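Side-chain contacts in RNase NGR3 (Nicotiana glutinosa, PDB 1VD3), which probably cleaves RNA as a ribonuclease of the T2 family and binds nucleotides such as 2'-UMP: residues S41-W46 with V91-H96; H96-H101 with L107-Y112. One frame throughout, in Å; residues are numbered along the deposited sequence.

How the interactions relate
Interactions 1 and 2 adjoin, with centres about 9 Å apart, and both draw on helix 91-102, with His96 belonging to each. The phosphate of 2'-UMP lies where they join: His43 and His96 of interaction 1 and Lys100 and His101 of interaction 2 all donate hydrogen bonds to it. Two probable hydrogen bonds tie the strand of interaction 1 to interaction 2: Leu45 O lies 2.6 Å from Tyr112 OH, and Trp46 NE1 lies 3.1 Å from Glu97 OE2. Trp46 also stacks on His101. Interaction 1 thus spans the pocket from strand to helix, while interaction 2 packs that helix against helix 109-123.

Interaction 1: residues S41-W46 with V91-H96; sequences SIHGLW and VRFWSH. With U2P (phosphoric acid mono-[2-(2,4-dioxo-3,4-dihydro-2H-pyrimidin-1-yl)-4-hydroxy-5-hydroxymethyl-tetrahydro-furan-3-yl] ester), chain B.
Both His43 (chi1 172°) and Phe93 (chi1 -177°) carry CG on the far side from their own N; this turns the end of the His43 side chain back to the Phe93 ring, although its CB points away from helix segment 91-96. Phe93 leads with its CZ corner, which lies 3.4 Å from His43 O and 3.8 Å from CD2 of the His43 ring. The rings meet obliquely, their planes 51° apart, and no hydrogen bond joins the segments directly. The phosphate of 2'-UMP bridges them instead: His43 NE2 donates to O3P at 2.9 Å, and His96 NE2 to O1P at 2.4 Å, too short for the exact distance to be trusted. His43 ND1 is hydrogen-bonded to Gln175. His43, predicted to be an active-site residue, belongs to the IHGLWP sequence of the RNase T2 family, which sets it facing the phosphate. Trp46 lies with one face against the uracil, CE3 being 3.5 Å from N3. With an alanine here the base would probably lose its aromatic platform and Glu97 the indole N-H that it accepts. His43 and Gly44 both face Val14 in a classic beta bulge, where strand 41-48 pairs antiparallel with strand 10-16. Trp80 adjoins Phe93, and helix 109-123 packs on Ile42 and Trp94.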
ATOM      1  N   SER A  41      -2.060  -5.631  -1.161  1.00 16.44           N
ATOM      2  CA  SER A  41      -1.770  -5.634   0.261  1.00 15.98           C
ATOM      3  C   SER A  41      -1.395  -4.227   0.702  1.00 15.35           C
ATOM      4  O   SER A  41      -1.112  -3.361  -0.120  1.00 14.30           O
ATOM      5  CB  SER A  41      -0.608  -6.577   0.554  1.00 17.83           C
ATOM      6  OG  SER A  41       0.570  -6.109  -0.076  1.00 23.72           O
ATOM      7  N   ILE A  42      -1.383  -4.009   2.006  1.00 15.77           N
ATOM      8  CA  ILE A  42      -1.037  -2.700   2.546  1.00 13.35           C
ATOM      9  C   ILE A  42       0.472  -2.549   2.697  1.00 13.61           C
ATOM     10  O   ILE A  42       1.146  -3.467   3.162  1.00 14.39           O
ATOM     11  CB  ILE A  42      -1.671  -2.503   3.945  1.00 13.50           C
ATOM     12  CG1 ILE A  42      -3.198  -2.535   3.832  1.00 13.12           C
ATOM     13  CG2 ILE A  42      -1.181  -1.192   4.570  1.00 11.63           C
ATOM     14  CD1 ILE A  42      -3.902  -2.809   5.147  1.00 13.70           C
ATOM     15  N   HIS A  43       1.009  -1.408   2.274  1.00 12.85           N
ATOM     16  CA  HIS A  43       2.432  -1.144   2.487  1.00 13.93           C
ATOM     17  C   HIS A  43       2.426  -0.263   3.732  1.00 13.38           C
ATOM     18  O   HIS A  43       3.115  -0.550   4.710  1.00 13.26           O
ATOM     19  CB  HIS A  43       3.079  -0.388   1.311  1.00 13.26           C
ATOM     20  CG  HIS A  43       4.488   0.061   1.582  1.00 19.90           C
ATOM     21  ND1 HIS A  43       5.401   0.297   0.575  1.00 25.83           N
ATOM     22  CD2 HIS A  43       5.135   0.330   2.742  1.00 23.57           C
ATOM     23  CE1 HIS A  43       6.548   0.689   1.104  1.00 27.54           C
ATOM     24  NE2 HIS A  43       6.412   0.718   2.418  1.00 23.86           N
ATOM     25  N   GLY A  44       1.633   0.807   3.695  1.00 14.40           N
ATOM     26  CA  GLY A  44       1.558   1.687   4.851  1.00 15.72           C
ATOM     27  C   GLY A  44       0.607   2.862   4.729  1.00 13.11           C
ATOM     28  O   GLY A  44       0.091   3.148   3.654  1.00 11.40           O
ATOM     29  N   LEU A  45       0.361   3.524   5.856  1.00 12.69           N
ATOM     30  CA  LEU A  45      -0.504   4.705   5.922  1.00 11.78           C
ATOM     31  C   LEU A  45       0.459   5.790   6.409  1.00 11.84           C
ATOM     32  O   LEU A  45       0.893   5.765   7.564  1.00 11.09           O
ATOM     33  CB  LEU A  45      -1.627   4.476   6.937  1.00 12.84           C
ATOM     34  CG  LEU A  45      -2.637   5.605   7.154  1.00 12.79           C
ATOM     35  CD1 LEU A  45      -3.282   6.006   5.833  1.00 11.39           C
ATOM     36  CD2 LEU A  45      -3.690   5.139   8.151  1.00 13.29           C
ATOM     37  N   TRP A  46       0.791   6.731   5.529  1.00 11.59           N
ATOM     38  CA  TRP A  46       1.776   7.759   5.847  1.00 11.97           C
ATOM     39  C   TRP A  46       1.345   9.213   5.998  1.00 14.12           C
ATOM     40  O   TRP A  46       0.821   9.810   5.063  1.00 13.93           O
ATOM     41  CB  TRP A  46       2.898   7.766   4.801  1.00 11.80           C
ATOM     42  CG  TRP A  46       3.476   6.447   4.392  1.00 11.58           C
ATOM     43  CD1 TRP A  46       3.604   5.317   5.153  1.00 13.56           C
ATOM     44  CD2 TRP A  46       4.110   6.158   3.139  1.00 15.46           C
ATOM     45  NE1 TRP A  46       4.289   4.346   4.449  1.00 14.55           N
ATOM     46  CE2 TRP A  46       4.608   4.839   3.211  1.00 14.61           C
ATOM     47  CE3 TRP A  46       4.308   6.894   1.962  1.00 15.95           C
ATOM     48  CZ2 TRP A  46       5.290   4.237   2.147  1.00 16.98           C
ATOM     49  CZ3 TRP A  46       4.991   6.292   0.901  1.00 14.43           C
ATOM     50  CH2 TRP A  46       5.471   4.980   1.004  1.00 16.55           C
ATOM     51  N   VAL A  91       5.581  -8.739  12.066  1.00 23.69           N
ATOM     52  CA  VAL A  91       5.667  -7.858  13.225  1.00 25.12           C
ATOM     53  C   VAL A  91       6.750  -6.794  13.101  1.00 25.48           C
ATOM     54  O   VAL A  91       6.547  -5.651  13.511  1.00 23.34           O
ATOM     55  CB  VAL A  91       5.895  -8.661  14.522  1.00 24.83           C
ATOM     56  CG1 VAL A  91       6.042  -7.718  15.708  1.00 26.92           C
ATOM     57  CG2 VAL A  91       4.725  -9.607  14.747  1.00 26.51           C
ATOM     58  N   ARG A  92       7.901  -7.164  12.548  1.00 25.99           N
ATOM     59  CA  ARG A  92       8.989  -6.205  12.379  1.00 27.86           C
ATOM     60  C   ARG A  92       8.540  -5.084  11.452  1.00 25.47           C
ATOM     61  O   ARG A  92       8.753  -3.903  11.732  1.00 22.56           O
ATOM     62  CB  ARG A  92      10.231  -6.877  11.779  1.00 31.45           C
ATOM     63  CG  ARG A  92      11.327  -5.880  11.409  1.00 40.47           C
ATOM     64  CD  ARG A  92      12.498  -6.515  10.664  1.00 47.04           C
ATOM     65  NE  ARG A  92      13.342  -7.338  11.527  1.00 52.68           N
ATOM     66  CZ  ARG A  92      14.480  -7.905  11.134  1.00 56.63           C
ATOM     67  NH1 ARG A  92      14.911  -7.740   9.890  1.00 56.64           N
ATOM     68  NH2 ARG A  92      15.188  -8.642  11.982  1.00 58.17           N
ATOM     69  N   PHE A  93       7.924  -5.470  10.340  1.00 19.85           N
ATOM     70  CA  PHE A  93       7.441  -4.516   9.351  1.00 19.92           C
ATOM     71  C   PHE A  93       6.360  -3.614   9.947  1.00 17.85           C
ATOM     72  O   PHE A  93       6.367  -2.401   9.732  1.00 15.75           O
ATOM     73  CB  PHE A  93       6.909  -5.276   8.134  1.00 17.96           C
ATOM     74  CG  PHE A  93       6.440  -4.392   7.012  1.00 21.38           C
ATOM     75  CD1 PHE A  93       7.103  -3.205   6.710  1.00 19.65           C
ATOM     76  CD2 PHE A  93       5.361  -4.774   6.222  1.00 19.96           C
ATOM     77  CE1 PHE A  93       6.695  -2.410   5.634  1.00 18.96           C
ATOM     78  CE2 PHE A  93       4.945  -3.989   5.146  1.00 21.87           C
ATOM     79  CZ  PHE A  93       5.615  -2.803   4.852  1.00 19.91           C
ATOM     80  N   TRP A  94       5.440  -4.200  10.704  1.00 17.53           N
ATOM     81  CA  TRP A  94       4.375  -3.416  11.323  1.00 19.59           C
ATOM     82  C   TRP A  94       4.955  -2.492  12.379  1.00 18.88           C
ATOM     83  O   TRP A  94       4.492  -1.365  12.557  1.00 16.69           O
ATOM     84  CB  TRP A  94       3.322  -4.326  11.960  1.00 17.14           C
ATOM     85  CG  TRP A  94       2.691  -5.264  10.982  1.00 18.13           C
ATOM     86  CD1 TRP A  94       2.409  -5.010   9.668  1.00 16.08           C
ATOM     87  CD2 TRP A  94       2.265  -6.607  11.230  1.00 18.88           C
ATOM     88  NE1 TRP A  94       1.842  -6.113   9.083  1.00 16.71           N
ATOM     89  CE2 TRP A  94       1.741  -7.109  10.019  1.00 18.69           C
ATOM     90  CE3 TRP A  94       2.274  -7.437  12.360  1.00 22.40           C
ATOM     91  CZ2 TRP A  94       1.233  -8.405   9.901  1.00 19.60           C
ATOM     92  CZ3 TRP A  94       1.768  -8.726  12.244  1.00 21.29           C
ATOM     93  CH2 TRP A  94       1.255  -9.197  11.022  1.00 21.65           C
ATOM     94  N   SER A  95       5.969  -2.974  13.088  1.00 18.35           N
ATOM     95  CA  SER A  95       6.607  -2.164  14.112  1.00 19.68           C
ATOM     96  C   SER A  95       7.263  -0.969  13.435  1.00 18.94           C
ATOM     97  O   SER A  95       7.138   0.168  13.891  1.00 17.68           O
ATOM     98  CB  SER A  95       7.663  -2.978  14.856  1.00 21.28           C
ATOM     99  OG  SER A  95       8.376  -2.157  15.760  1.00 27.62           O
ATOM    100  N   HIS A  96       7.963  -1.244  12.338  1.00 16.69           N
ATOM    101  CA  HIS A  96       8.645  -0.217  11.572  1.00 16.72           C
ATOM    102  C   HIS A  96       7.689   0.860  11.065  1.00 13.65           C
ATOM    103  O   HIS A  96       7.963   2.049  11.204  1.00 14.22           O
ATOM    104  CB  HIS A  96       9.366  -0.846  10.379  1.00 16.81           C
ATOM    105  CG  HIS A  96       9.832   0.152   9.367  1.00 19.34           C
ATOM    106  ND1 HIS A  96      10.856   1.042   9.615  1.00 20.31           N
ATOM    107  CD2 HIS A  96       9.400   0.415   8.111  1.00 18.97           C
ATOM    108  CE1 HIS A  96      11.034   1.811   8.557  1.00 19.59           C
ATOM    109  NE2 HIS A  96      10.163   1.450   7.629  1.00 18.92           N
TER
HETATM  110  O5' U2P B 214      10.756   3.960  -1.967  1.00 47.66           O
HETATM  111  C5' U2P B 214      10.818   5.040  -1.004  1.00 37.50           C
HETATM  112  C4' U2P B 214      10.613   4.489   0.415  1.00 34.84           C
HETATM  113  O4' U2P B 214      10.652   5.627   1.399  1.00 32.96           O
HETATM  114  C1' U2P B 214       9.401   5.830   2.237  1.00 31.77           C
HETATM  115  N1  U2P B 214       8.640   7.138   2.026  1.00 28.14           N
HETATM  116  C6  U2P B 214       8.604   7.561   0.719  1.00 24.92           C
HETATM  117  C5  U2P B 214       7.753   8.612   0.286  1.00 27.00           C
HETATM  118  C4  U2P B 214       6.919   9.294   1.300  1.00 24.74           C
HETATM  119  O4  U2P B 214       6.083  10.141   0.999  1.00 24.13           O
HETATM  120  N3  U2P B 214       7.145   8.899   2.656  1.00 23.63           N
HETATM  121  C2  U2P B 214       7.998   7.857   3.091  1.00 23.96           C
HETATM  122  O2  U2P B 214       8.137   7.633   4.276  1.00 28.27           O
HETATM  123  C2' U2P B 214       8.738   4.448   2.055  1.00 32.50           C
HETATM  124  O2' U2P B 214       9.262   3.450   2.982  1.00 32.98           O
HETATM  125  P   U2P B 214       8.887   3.270   4.499  1.00 21.39           P
HETATM  126  O1P U2P B 214       9.469   2.451   5.532  1.00 27.21           O
HETATM  127  O2P U2P B 214       8.364   4.568   5.025  1.00 29.26           O
HETATM  128  O3P U2P B 214       7.673   2.484   4.367  1.00 25.63           O
HETATM  129  C3' U2P B 214       9.163   3.999   0.646  1.00 32.12           C
HETATM  130  O3' U2P B 214       9.110   2.525   0.598  1.00 31.16           O

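Interaction 2: residues H96-H101 with L107-Y112; sequences HEWLKH and LGERAY. With U2P (phosphoric acid mono-[2-(2,4-dioxo-3,4-dihydro-2H-pyrimidin-1-yl)-4-hydroxy-5-hydroxymethyl-tetrahydro-furan-3-yl] ester), chain B.
Trp98 turns the edge of its six-membered ring toward the face of Tyr112 in an offset edge-to-face pair, centroids 5.7 Å apart and planes at 66°. CZ3 of Trp98 also rests 3.8 Å from Tyr112 CB. Over one indole face, Glu109 CB makes a CH-pi contact, 4.1 Å from the centroid of the six-membered ring, and Leu107 O meets the indole edge near its plane. The carboxylate of Glu109 turns elsewhere, to Asp65 N. Gly108, as N-cap, starts helix 109-123 beside the indole. On the pocket side, Tyr112 OH is 3.7 Å from His101 CB and is hydrogen-bonded to Leu45 O of strand 41-48. His101 in turn reaches the phosphate of 2'-UMP: its NE2 bond to O2P is short, 2.5 Å, and nearly straight at 170°, with O2P at the edge of the imidazole. Lys100, its chain fully extended, brings NZ to 3.0 Å from the same O2P. Glu97 bends at chi2 (-64°), and its OE1 comes within 2.6 Å of O3P; its other oxygen, OE2, accepts from Trp46 NE1. The chemistry thus divides: a largely aromatic layer joins helix 91-102 to the start of helix 109-123, while His96, Lys100 and His101 donate hydrogen bonds to the phosphate and Glu97 stands beside it, which places the predicted active-site residues Glu97 and His101 at the phosphate.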
ATOM      1  N   HIS A  96       7.963  -1.244  12.338  1.00 16.69           N
ATOM      2  CA  HIS A  96       8.645  -0.217  11.572  1.00 16.72           C
ATOM      3  C   HIS A  96       7.689   0.860  11.065  1.00 13.65           C
ATOM      4  O   HIS A  96       7.963   2.049  11.204  1.00 14.22           O
ATOM      5  CB  HIS A  96       9.366  -0.846  10.379  1.00 16.81           C
ATOM      6  CG  HIS A  96       9.832   0.152   9.367  1.00 19.34           C
ATOM      7  ND1 HIS A  96      10.856   1.042   9.615  1.00 20.31           N
ATOM      8  CD2 HIS A  96       9.400   0.415   8.111  1.00 18.97           C
ATOM      9  CE1 HIS A  96      11.034   1.811   8.557  1.00 19.59           C
ATOM     10  NE2 HIS A  96      10.163   1.450   7.629  1.00 18.92           N
ATOM     11  N   GLU A  97       6.581   0.444  10.458  1.00 15.01           N
ATOM     12  CA  GLU A  97       5.610   1.398   9.938  1.00 15.04           C
ATOM     13  C   GLU A  97       4.974   2.196  11.074  1.00 15.42           C
ATOM     14  O   GLU A  97       4.741   3.397  10.939  1.00 13.26           O
ATOM     15  CB  GLU A  97       4.536   0.674   9.120  1.00 16.37           C
ATOM     16  CG  GLU A  97       5.060   0.114   7.797  1.00 17.05           C
ATOM     17  CD  GLU A  97       5.532   1.203   6.840  1.00 20.49           C
ATOM     18  OE1 GLU A  97       6.642   1.073   6.281  1.00 19.10           O
ATOM     19  OE2 GLU A  97       4.786   2.184   6.633  1.00 15.79           O
ATOM     20  N   TRP A  98       4.706   1.533  12.195  1.00 14.52           N
ATOM     21  CA  TRP A  98       4.119   2.217  13.346  1.00 15.51           C
ATOM     22  C   TRP A  98       5.069   3.289  13.882  1.00 15.59           C
ATOM     23  O   TRP A  98       4.686   4.442  14.065  1.00 14.48           O
ATOM     24  CB  TRP A  98       3.799   1.230  14.475  1.00 15.30           C
ATOM     25  CG  TRP A  98       3.504   1.931  15.780  1.00 12.90           C
ATOM     26  CD1 TRP A  98       4.286   1.940  16.900  1.00 15.25           C
ATOM     27  CD2 TRP A  98       2.403   2.806  16.054  1.00 13.64           C
ATOM     28  NE1 TRP A  98       3.744   2.772  17.852  1.00 16.85           N
ATOM     29  CE2 TRP A  98       2.588   3.317  17.360  1.00 15.87           C
ATOM     30  CE3 TRP A  98       1.279   3.213  15.323  1.00 16.17           C
ATOM     31  CZ2 TRP A  98       1.692   4.217  17.950  1.00 19.26           C
ATOM     32  CZ3 TRP A  98       0.388   4.109  15.908  1.00 17.27           C
ATOM     33  CH2 TRP A  98       0.601   4.601  17.211  1.00 17.15           C
ATOM     34  N   LEU A  99       6.313   2.906  14.137  1.00 16.26           N
ATOM     35  CA  LEU A  99       7.291   3.852  14.670  1.00 18.19           C
ATOM     36  C   LEU A  99       7.587   5.018  13.735  1.00 18.07           C
ATOM     37  O   LEU A  99       7.590   6.179  14.150  1.00 19.96           O
ATOM     38  CB  LEU A  99       8.598   3.127  15.001  1.00 20.87           C
ATOM     39  CG  LEU A  99       8.575   2.187  16.209  1.00 26.74           C
ATOM     40  CD1 LEU A  99       9.903   1.445  16.313  1.00 26.97           C
ATOM     41  CD2 LEU A  99       8.312   2.989  17.473  1.00 25.95           C
ATOM     42  N   LYS A 100       7.818   4.703  12.467  1.00 14.96           N
ATOM     43  CA  LYS A 100       8.160   5.709  11.474  1.00 16.34           C
ATOM     44  C   LYS A 100       7.007   6.597  11.031  1.00 14.29           C
ATOM     45  O   LYS A 100       7.180   7.805  10.862  1.00 17.68           O
ATOM     46  CB  LYS A 100       8.770   5.037  10.241  1.00 13.27           C
ATOM     47  CG  LYS A 100       9.223   6.021   9.171  1.00 13.99           C
ATOM     48  CD  LYS A 100       9.944   5.322   8.038  1.00 17.25           C
ATOM     49  CE  LYS A 100      10.430   6.332   7.007  1.00 15.91           C
ATOM     50  NZ  LYS A 100      11.068   5.679   5.837  1.00 15.31           N
ATOM     51  N   HIS A 101       5.835   6.002  10.854  1.00 12.08           N
ATOM     52  CA  HIS A 101       4.673   6.745  10.384  1.00 12.72           C
ATOM     53  C   HIS A 101       3.525   6.820  11.384  1.00 12.62           C
ATOM     54  O   HIS A 101       2.933   7.878  11.579  1.00 13.59           O
ATOM     55  CB  HIS A 101       4.173   6.113   9.087  1.00 12.13           C
ATOM     56  CG  HIS A 101       5.170   6.157   7.970  1.00 11.04           C
ATOM     57  ND1 HIS A 101       5.538   7.330   7.349  1.00 10.37           N
ATOM     58  CD2 HIS A 101       5.866   5.171   7.355  1.00 14.45           C
ATOM     59  CE1 HIS A 101       6.413   7.066   6.397  1.00 14.74           C
ATOM     60  NE2 HIS A 101       6.630   5.762   6.380  1.00 11.69           N
ATOM     61  N   LEU A 107      -3.017   9.124  15.595  1.00 14.24           N
ATOM     62  CA  LEU A 107      -3.924   8.009  15.850  1.00 13.97           C
ATOM     63  C   LEU A 107      -3.352   7.064  16.895  1.00 16.50           C
ATOM     64  O   LEU A 107      -2.136   6.904  16.996  1.00 15.17           O
ATOM     65  CB  LEU A 107      -4.157   7.205  14.569  1.00 11.31           C
ATOM     66  CG  LEU A 107      -4.842   7.880  13.382  1.00 14.99           C
ATOM     67  CD1 LEU A 107      -4.865   6.915  12.205  1.00 15.08           C
ATOM     68  CD2 LEU A 107      -6.259   8.292  13.764  1.00 16.27           C
ATOM     69  N   GLY A 108      -4.241   6.441  17.665  1.00 16.07           N
ATOM     70  CA  GLY A 108      -3.812   5.477  18.657  1.00 16.91           C
ATOM     71  C   GLY A 108      -3.331   4.282  17.861  1.00 17.64           C
ATOM     72  O   GLY A 108      -3.665   4.164  16.680  1.00 16.80           O
ATOM     73  N   GLU A 109      -2.561   3.394  18.479  1.00 16.02           N
ATOM     74  CA  GLU A 109      -2.040   2.245  17.751  1.00 17.43           C
ATOM     75  C   GLU A 109      -3.108   1.392  17.068  1.00 15.54           C
ATOM     76  O   GLU A 109      -2.995   1.075  15.882  1.00 13.35           O
ATOM     77  CB  GLU A 109      -1.199   1.364  18.676  1.00 21.47           C
ATOM     78  CG  GLU A 109      -0.512   0.231  17.944  1.00 26.40           C
ATOM     79  CD  GLU A 109       0.211  -0.718  18.876  1.00 28.63           C
ATOM     80  OE1 GLU A 109       1.158  -0.278  19.561  1.00 30.80           O
ATOM     81  OE2 GLU A 109      -0.174  -1.906  18.916  1.00 30.21           O
ATOM     82  N   ARG A 110      -4.148   1.011  17.797  1.00 14.10           N
ATOM     83  CA  ARG A 110      -5.179   0.184  17.188  1.00 14.17           C
ATOM     84  C   ARG A 110      -5.941   0.928  16.087  1.00 15.07           C
ATOM     85  O   ARG A 110      -6.301   0.340  15.065  1.00 12.27           O
ATOM     86  CB  ARG A 110      -6.155  -0.328  18.252  1.00 17.43           C
ATOM     87  CG  ARG A 110      -7.131  -1.354  17.715  1.00 18.17           C
ATOM     88  CD  ARG A 110      -8.097  -1.842  18.789  1.00 17.26           C
ATOM     89  NE  ARG A 110      -9.093  -2.739  18.214  1.00 18.62           N
ATOM     90  CZ  ARG A 110      -8.931  -4.050  18.052  1.00 15.51           C
ATOM     91  NH1 ARG A 110      -7.803  -4.646  18.429  1.00 17.72           N
ATOM     92  NH2 ARG A 110      -9.899  -4.763  17.494  1.00 17.85           N
ATOM     93  N   ALA A 111      -6.171   2.222  16.293  1.00 14.28           N
ATOM     94  CA  ALA A 111      -6.897   3.032  15.320  1.00 13.18           C
ATOM     95  C   ALA A 111      -6.102   3.136  14.029  1.00 14.57           C
ATOM     96  O   ALA A 111      -6.673   3.138  12.937  1.00 12.97           O
ATOM     97  CB  ALA A 111      -7.158   4.430  15.886  1.00 15.32           C
ATOM     98  N   TYR A 112      -4.782   3.229  14.168  1.00 12.69           N
ATOM     99  CA  TYR A 112      -3.885   3.329  13.019  1.00 14.24           C
ATOM    100  C   TYR A 112      -3.976   2.076  12.153  1.00 14.82           C
ATOM    101  O   TYR A 112      -4.160   2.149  10.937  1.00 11.00           O
ATOM    102  CB  TYR A 112      -2.436   3.510  13.496  1.00 14.46           C
ATOM    103  CG  TYR A 112      -1.423   3.605  12.371  1.00 14.20           C
ATOM    104  CD1 TYR A 112      -1.319   4.760  11.589  1.00 13.97           C
ATOM    105  CD2 TYR A 112      -0.588   2.533  12.076  1.00 13.98           C
ATOM    106  CE1 TYR A 112      -0.405   4.837  10.537  1.00 16.70           C
ATOM    107  CE2 TYR A 112       0.326   2.597  11.029  1.00 14.06           C
ATOM    108  CZ  TYR A 112       0.410   3.750  10.262  1.00 14.82           C
ATOM    109  OH  TYR A 112       1.296   3.799   9.217  1.00 16.20           O
TER
HETATM  110  O5' U2P B 214      10.756   3.960  -1.967  1.00 47.66           O
HETATM  111  C5' U2P B 214      10.818   5.040  -1.004  1.00 37.50           C
HETATM  112  C4' U2P B 214      10.613   4.489   0.415  1.00 34.84           C
HETATM  113  O4' U2P B 214      10.652   5.627   1.399  1.00 32.96           O
HETATM  114  C1' U2P B 214       9.401   5.830   2.237  1.00 31.77           C
HETATM  115  N1  U2P B 214       8.640   7.138   2.026  1.00 28.14           N
HETATM  116  C6  U2P B 214       8.604   7.561   0.719  1.00 24.92           C
HETATM  117  C5  U2P B 214       7.753   8.612   0.286  1.00 27.00           C
HETATM  118  C4  U2P B 214       6.919   9.294   1.300  1.00 24.74           C
HETATM  119  O4  U2P B 214       6.083  10.141   0.999  1.00 24.13           O
HETATM  120  N3  U2P B 214       7.145   8.899   2.656  1.00 23.63           N
HETATM  121  C2  U2P B 214       7.998   7.857   3.091  1.00 23.96           C
HETATM  122  O2  U2P B 214       8.137   7.633   4.276  1.00 28.27           O
HETATM  123  C2' U2P B 214       8.738   4.448   2.055  1.00 32.50           C
HETATM  124  O2' U2P B 214       9.262   3.450   2.982  1.00 32.98           O
HETATM  125  P   U2P B 214       8.887   3.270   4.499  1.00 21.39           P
HETATM  126  O1P U2P B 214       9.469   2.451   5.532  1.00 27.21           O
HETATM  127  O2P U2P B 214       8.364   4.568   5.025  1.00 29.26           O
HETATM  128  O3P U2P B 214       7.673   2.484   4.367  1.00 25.63           O
HETATM  129  C3' U2P B 214       9.163   3.999   0.646  1.00 32.12           C
HETATM  130  O3' U2P B 214       9.110   2.525   0.598  1.00 31.16           O